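Local atomic coordinates of Ras-related protein Rab-7L1 (Homo sapiens, PDB entry 6HH2), a protein that binds and hydrolyses GTP as a Rab switch in vesicle trafficking, maintains endosome–trans-Golgi network integrity, and recruits LRRK2 to the Golgi, stimulating its kinase activity. Residues A[91-102]-A[134-145]. The protein carries 4 engineered substitutions. Sequence-based numbering, arbitrary orientation. Where two conformers were deposited one is given.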
loop_
_atom_site.group_PDB
_atom_site.type_symbol
_atom_site.label_atom_id
_atom_site.label_comp_id
_atom_site.label_asym_id
_atom_site.label_seq_id
_atom_site.Cartn_x
_atom_site.Cartn_y
_atom_site.Cartn_z
ATOM N N PHE A 91 5.039 4.555 -6.327
ATOM C CA PHE A 91 5.558 5.092 -7.564
ATOM C C PHE A 91 6.958 4.547 -7.827
ATOM O O PHE A 91 7.604 3.957 -6.959
ATOM C CB PHE A 91 5.421 6.627 -7.658
ATOM C CG PHE A 91 6.406 7.387 -6.833
ATOM C CD1 PHE A 91 6.164 7.622 -5.460
ATOM C CD2 PHE A 91 7.601 7.851 -7.418
ATOM C CE1 PHE A 91 7.108 8.314 -4.697
ATOM C CE2 PHE A 91 8.537 8.566 -6.664
ATOM C CZ PHE A 91 8.280 8.821 -5.311
ATOM N N ASP A 92 7.419 4.723 -9.059
ATOM C CA ASP A 92 8.772 4.366 -9.478
ATOM C C ASP A 92 9.628 5.633 -9.483
ATOM O O ASP A 92 9.339 6.576 -10.234
ATOM C CB ASP A 92 8.623 3.755 -10.882
ATOM C CG ASP A 92 9.954 3.415 -11.577
ATOM O OD1 ASP A 92 11.048 3.767 -11.095
ATOM O OD2 ASP A 92 9.855 2.830 -12.692
ATOM N N VAL A 93 10.661 5.674 -8.606
ATOM C CA VAL A 93 11.516 6.871 -8.533
ATOM C C VAL A 93 12.144 7.310 -9.850
ATOM O O VAL A 93 12.530 8.473 -10.006
ATOM C CB VAL A 93 12.631 6.755 -7.467
ATOM C CG1 VAL A 93 12.055 6.732 -6.087
ATOM C CG2 VAL A 93 13.560 5.547 -7.749
ATOM N N THR A 94 12.229 6.397 -10.812
ATOM C CA THR A 94 12.869 6.639 -12.077
ATOM C C THR A 94 11.875 7.131 -13.137
ATOM O O THR A 94 12.296 7.501 -14.240
ATOM C CB THR A 94 13.446 5.255 -12.337
ATOM O OG1 THR A 94 12.527 4.362 -12.957
ATOM C CG2 THR A 94 14.371 4.755 -11.326
ATOM N N ASN A 95 10.578 7.230 -12.802
ATOM C CA ASN A 95 9.524 7.592 -13.769
ATOM C C ASN A 95 8.658 8.708 -13.174
ATOM O O ASN A 95 7.763 8.459 -12.359
ATOM C CB ASN A 95 8.693 6.368 -14.138
ATOM C CG ASN A 95 7.713 6.658 -15.242
ATOM O OD1 ASN A 95 7.279 7.780 -15.379
ATOM N ND2 ASN A 95 7.368 5.653 -16.037
ATOM N N ALA A 96 8.914 9.952 -13.584
ATOM C CA ALA A 96 8.233 11.076 -12.956
ATOM C C ALA A 96 6.731 11.065 -13.205
ATOM O O ALA A 96 5.978 11.637 -12.412
ATOM C CB ALA A 96 8.855 12.394 -13.419
ATOM N N THR A 97 6.264 10.416 -14.283
ATOM C CA THR A 97 4.825 10.343 -14.486
ATOM C C THR A 97 4.142 9.541 -13.386
ATOM O O THR A 97 3.009 9.869 -12.978
ATOM C CB THR A 97 4.497 9.711 -15.842
ATOM O OG1 THR A 97 5.090 10.524 -16.862
ATOM C CG2 THR A 97 3.002 9.666 -16.028
ATOM N N THR A 98 4.793 8.462 -12.921
ATOM C CA THR A 98 4.195 7.661 -11.853
ATOM C C THR A 98 4.201 8.425 -10.534
ATOM O O THR A 98 3.285 8.262 -9.711
ATOM C CB THR A 98 4.916 6.310 -11.684
ATOM O OG1 THR A 98 6.233 6.486 -11.087
ATOM C CG2 THR A 98 5.034 5.541 -13.033
ATOM N N PHE A 99 5.156 9.337 -10.380
ATOM C CA PHE A 99 5.187 10.203 -9.196
ATOM C C PHE A 99 4.043 11.201 -9.245
ATOM O O PHE A 99 3.230 11.288 -8.308
ATOM C CB PHE A 99 6.521 10.934 -9.163
ATOM C CG PHE A 99 6.656 11.975 -8.039
ATOM C CD1 PHE A 99 6.618 11.614 -6.673
ATOM C CD2 PHE A 99 6.847 13.331 -8.368
ATOM C CE1 PHE A 99 6.791 12.612 -5.679
ATOM C CE2 PHE A 99 7.045 14.294 -7.380
ATOM C CZ PHE A 99 6.986 13.920 -6.053
ATOM N N SER A 100 3.945 11.937 -10.360
ATOM C CA SER A 100 2.836 12.861 -10.544
ATOM C C SER A 100 1.489 12.174 -10.369
ATOM O O SER A 100 0.580 12.726 -9.720
ATOM C CB SER A 100 2.953 13.481 -11.943
ATOM O OG SER A 100 1.923 14.428 -12.175
ATOM N N ASN A 101 1.326 10.982 -10.955
ATOM C CA ASN A 101 0.030 10.312 -10.851
ATOM C C ASN A 101 -0.298 9.877 -9.425
ATOM O O ASN A 101 -1.475 9.638 -9.118
ATOM C CB ASN A 101 -0.036 9.102 -11.792
ATOM C CG ASN A 101 -0.537 9.447 -13.164
ATOM O OD1 ASN A 101 -1.270 10.417 -13.348
ATOM N ND2 ASN A 101 -0.114 8.656 -14.140
ATOM N N SER A 102 0.708 9.799 -8.513
ATOM C CA SER A 102 0.383 9.455 -7.126
ATOM C C SER A 102 -0.503 10.507 -6.494
ATOM O O SER A 102 -1.258 10.201 -5.554
ATOM C CB SER A 102 1.686 9.337 -6.314
ATOM O OG SER A 102 2.446 8.300 -6.847
ATOM N N PRO A 134 19.681 6.937 -12.669
ATOM C CA PRO A 134 19.353 8.040 -11.754
ATOM C C PRO A 134 17.856 8.089 -11.441
ATOM O O PRO A 134 17.036 7.548 -12.180
ATOM C CB PRO A 134 19.716 9.286 -12.575
ATOM C CG PRO A 134 19.392 8.888 -13.977
ATOM C CD PRO A 134 19.731 7.393 -14.075
ATOM N N TRP A 135 17.497 8.774 -10.372
ATOM C CA TRP A 135 16.088 9.014 -10.118
ATOM C C TRP A 135 15.593 10.210 -10.931
ATOM O O TRP A 135 16.372 11.065 -11.369
ATOM C CB TRP A 135 15.902 9.354 -8.642
ATOM C CG TRP A 135 16.203 8.267 -7.646
ATOM C CD1 TRP A 135 16.855 7.074 -7.844
ATOM C CD2 TRP A 135 15.826 8.294 -6.280
ATOM N NE1 TRP A 135 16.927 6.374 -6.666
ATOM C CE2 TRP A 135 16.292 7.100 -5.687
ATOM C CE3 TRP A 135 15.119 9.215 -5.501
ATOM C CZ2 TRP A 135 16.100 6.815 -4.322
ATOM C CZ3 TRP A 135 14.914 8.930 -4.164
ATOM C CH2 TRP A 135 15.399 7.738 -3.586
ATOM N N ALA A 136 14.280 10.262 -11.128
ATOM C CA ALA A 136 13.644 11.348 -11.854
ATOM C C ALA A 136 13.091 12.416 -10.928
ATOM O O ALA A 136 12.577 13.428 -11.409
ATOM C CB ALA A 136 12.512 10.800 -12.734
ATOM N N VAL A 137 13.175 12.197 -9.610
ATOM C CA VAL A 137 12.744 13.146 -8.595
ATOM C C VAL A 137 13.807 13.150 -7.502
ATOM O O VAL A 137 14.588 12.198 -7.353
ATOM C CB VAL A 137 11.378 12.755 -7.983
ATOM C CG1 VAL A 137 10.298 12.753 -9.088
ATOM C CG2 VAL A 137 11.443 11.377 -7.311
ATOM N N SER A 138 13.823 14.224 -6.710
ATOM C CA SER A 138 14.707 14.308 -5.560
ATOM C C SER A 138 13.954 14.007 -4.269
ATOM O O SER A 138 12.733 14.113 -4.204
ATOM C CB SER A 138 15.303 15.719 -5.445
ATOM O OG SER A 138 14.283 16.668 -5.133
ATOM N N ARG A 139 14.711 13.703 -3.207
ATOM C CA ARG A 139 14.059 13.397 -1.936
ATOM C C ARG A 139 13.337 14.617 -1.379
ATOM O O ARG A 139 12.253 14.491 -0.802
ATOM C CB ARG A 139 15.083 12.844 -0.939
ATOM C CG ARG A 139 15.565 11.432 -1.292
ATOM C CD ARG A 139 16.820 11.027 -0.461
ATOM N NE ARG A 139 17.214 9.631 -0.723
ATOM C CZ ARG A 139 18.089 9.277 -1.670
ATOM N NH1 ARG A 139 18.633 10.206 -2.456
ATOM N NH2 ARG A 139 18.423 8.004 -1.842
ATOM N N ASP A 140 13.933 15.803 -1.522
ATOM C CA ASP A 140 13.244 17.006 -1.057
ATOM C C ASP A 140 11.938 17.214 -1.811
ATOM O O ASP A 140 10.922 17.587 -1.215
ATOM C CB ASP A 140 14.143 18.241 -1.155
ATOM C CG ASP A 140 15.215 18.295 -0.044
ATOM O OD1 ASP A 140 15.143 17.502 0.934
ATOM O OD2 ASP A 140 16.138 19.133 -0.151
ATOM N N GLN A 141 12.062 16.975 -3.108
ATOM C CA GLN A 141 10.698 17.000 -3.904
ATOM C C GLN A 141 9.625 15.955 -3.354
ATOM O O GLN A 141 8.407 16.222 -3.238
ATOM C CB GLN A 141 10.982 16.666 -5.378
ATOM C CG GLN A 141 11.348 17.854 -6.291
ATOM C CD GLN A 141 11.705 17.369 -7.700
ATOM O OE1 GLN A 141 11.979 16.178 -7.903
ATOM N NE2 GLN A 141 11.678 18.284 -8.682
ATOM N N ILE A 142 10.099 14.770 -3.050
ATOM C CA ILE A 142 9.142 13.795 -2.529
ATOM C C ILE A 142 8.536 14.263 -1.217
ATOM O O ILE A 142 7.324 14.134 -0.992
ATOM C CB ILE A 142 9.804 12.425 -2.377
ATOM C CG1 ILE A 142 10.293 11.927 -3.744
ATOM C CG2 ILE A 142 8.792 11.433 -1.834
ATOM C CD1 ILE A 142 11.207 10.721 -3.617
ATOM N N ASP A 143 9.366 14.756 -0.319
ATOM C CA ASP A 143 8.853 15.200 0.977
ATOM C C ASP A 143 7.871 16.344 0.833
ATOM O O ASP A 143 6.835 16.356 1.500
ATOM C CB ASP A 143 9.997 15.582 1.924
ATOM C CG ASP A 143 9.508 15.811 3.367
ATOM O OD1 ASP A 143 9.061 14.791 3.954
ATOM O OD2 ASP A 143 9.539 16.976 3.829
ATOM N N ARG A 144 8.187 17.349 0.014
ATOM C CA ARG A 144 7.236 18.447 -0.181
ATOM C C ARG A 144 5.928 17.933 -0.776
ATOM O O ARG A 144 4.841 18.356 -0.365
ATOM C CB ARG A 144 7.847 19.489 -1.113
ATOM C CG ARG A 144 8.943 20.334 -0.451
ATOM C CD ARG A 144 9.233 21.610 -1.239
ATOM N NE ARG A 144 9.680 21.324 -2.608
ATOM C CZ ARG A 144 10.936 20.993 -2.918
ATOM N NH1 ARG A 144 11.853 20.881 -1.956
ATOM N NH2 ARG A 144 11.268 20.753 -4.185
ATOM N N PHE A 145 6.029 17.005 -1.723
ATOM C CA PHE A 145 4.840 16.433 -2.343
ATOM C C PHE A 145 4.023 15.639 -1.333
ATOM O O PHE A 145 2.792 15.745 -1.286
ATOM C CB PHE A 145 5.318 15.541 -3.505
ATOM C CG PHE A 145 4.264 14.742 -4.190
ATOM C CD1 PHE A 145 3.909 13.506 -3.681
ATOM C CD2 PHE A 145 3.734 15.187 -5.399
ATOM C CE1 PHE A 145 3.001 12.689 -4.328
ATOM C CE2 PHE A 145 2.807 14.346 -6.091
ATOM C CZ PHE A 145 2.448 13.110 -5.511
#
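Phe99 and Phe145 form the tight end of this contact between the nearly parallel helical segments 96-102 and 139-145, whose axes are inclined by 19°. Their side chains pass in opposite directions, with CZ of Phe99 lying 3.4 Å from CG of Phe145. The ring planes are inclined by 35°, an oblique aromatic pair. Both rings reach across because CG stands trans to the backbone N, with chi1 near 175° in each. Val137 packs against two phenylalanines: its CG1 comes within 3.6 Å of Phe99 CD2, while CG2 approaches the edge of Phe91. Ile142 CD1 also meets that edge, 3.9 Å from Phe91 CZ, and Phe91 continues the apolar layer onto Leu125 and Ala127 of the central sheet. At the loop end, Val93 CG2 sits over the five-membered ring of Trp135, a CH-pi contact 3.5 Å from the centroid. Beside it, Ala136 N donates a nearly straight bond to Val93 O (2.7 Å). The solvent side is looser, with Ala96 CB and Ala136 CB 4.0 Å apart. A single backbone bond thus links the two loops across this contact, near Lys129 of the nucleotide pocket, whereas helix packing in this Ras-like fold rests on apolar and aromatic contacts.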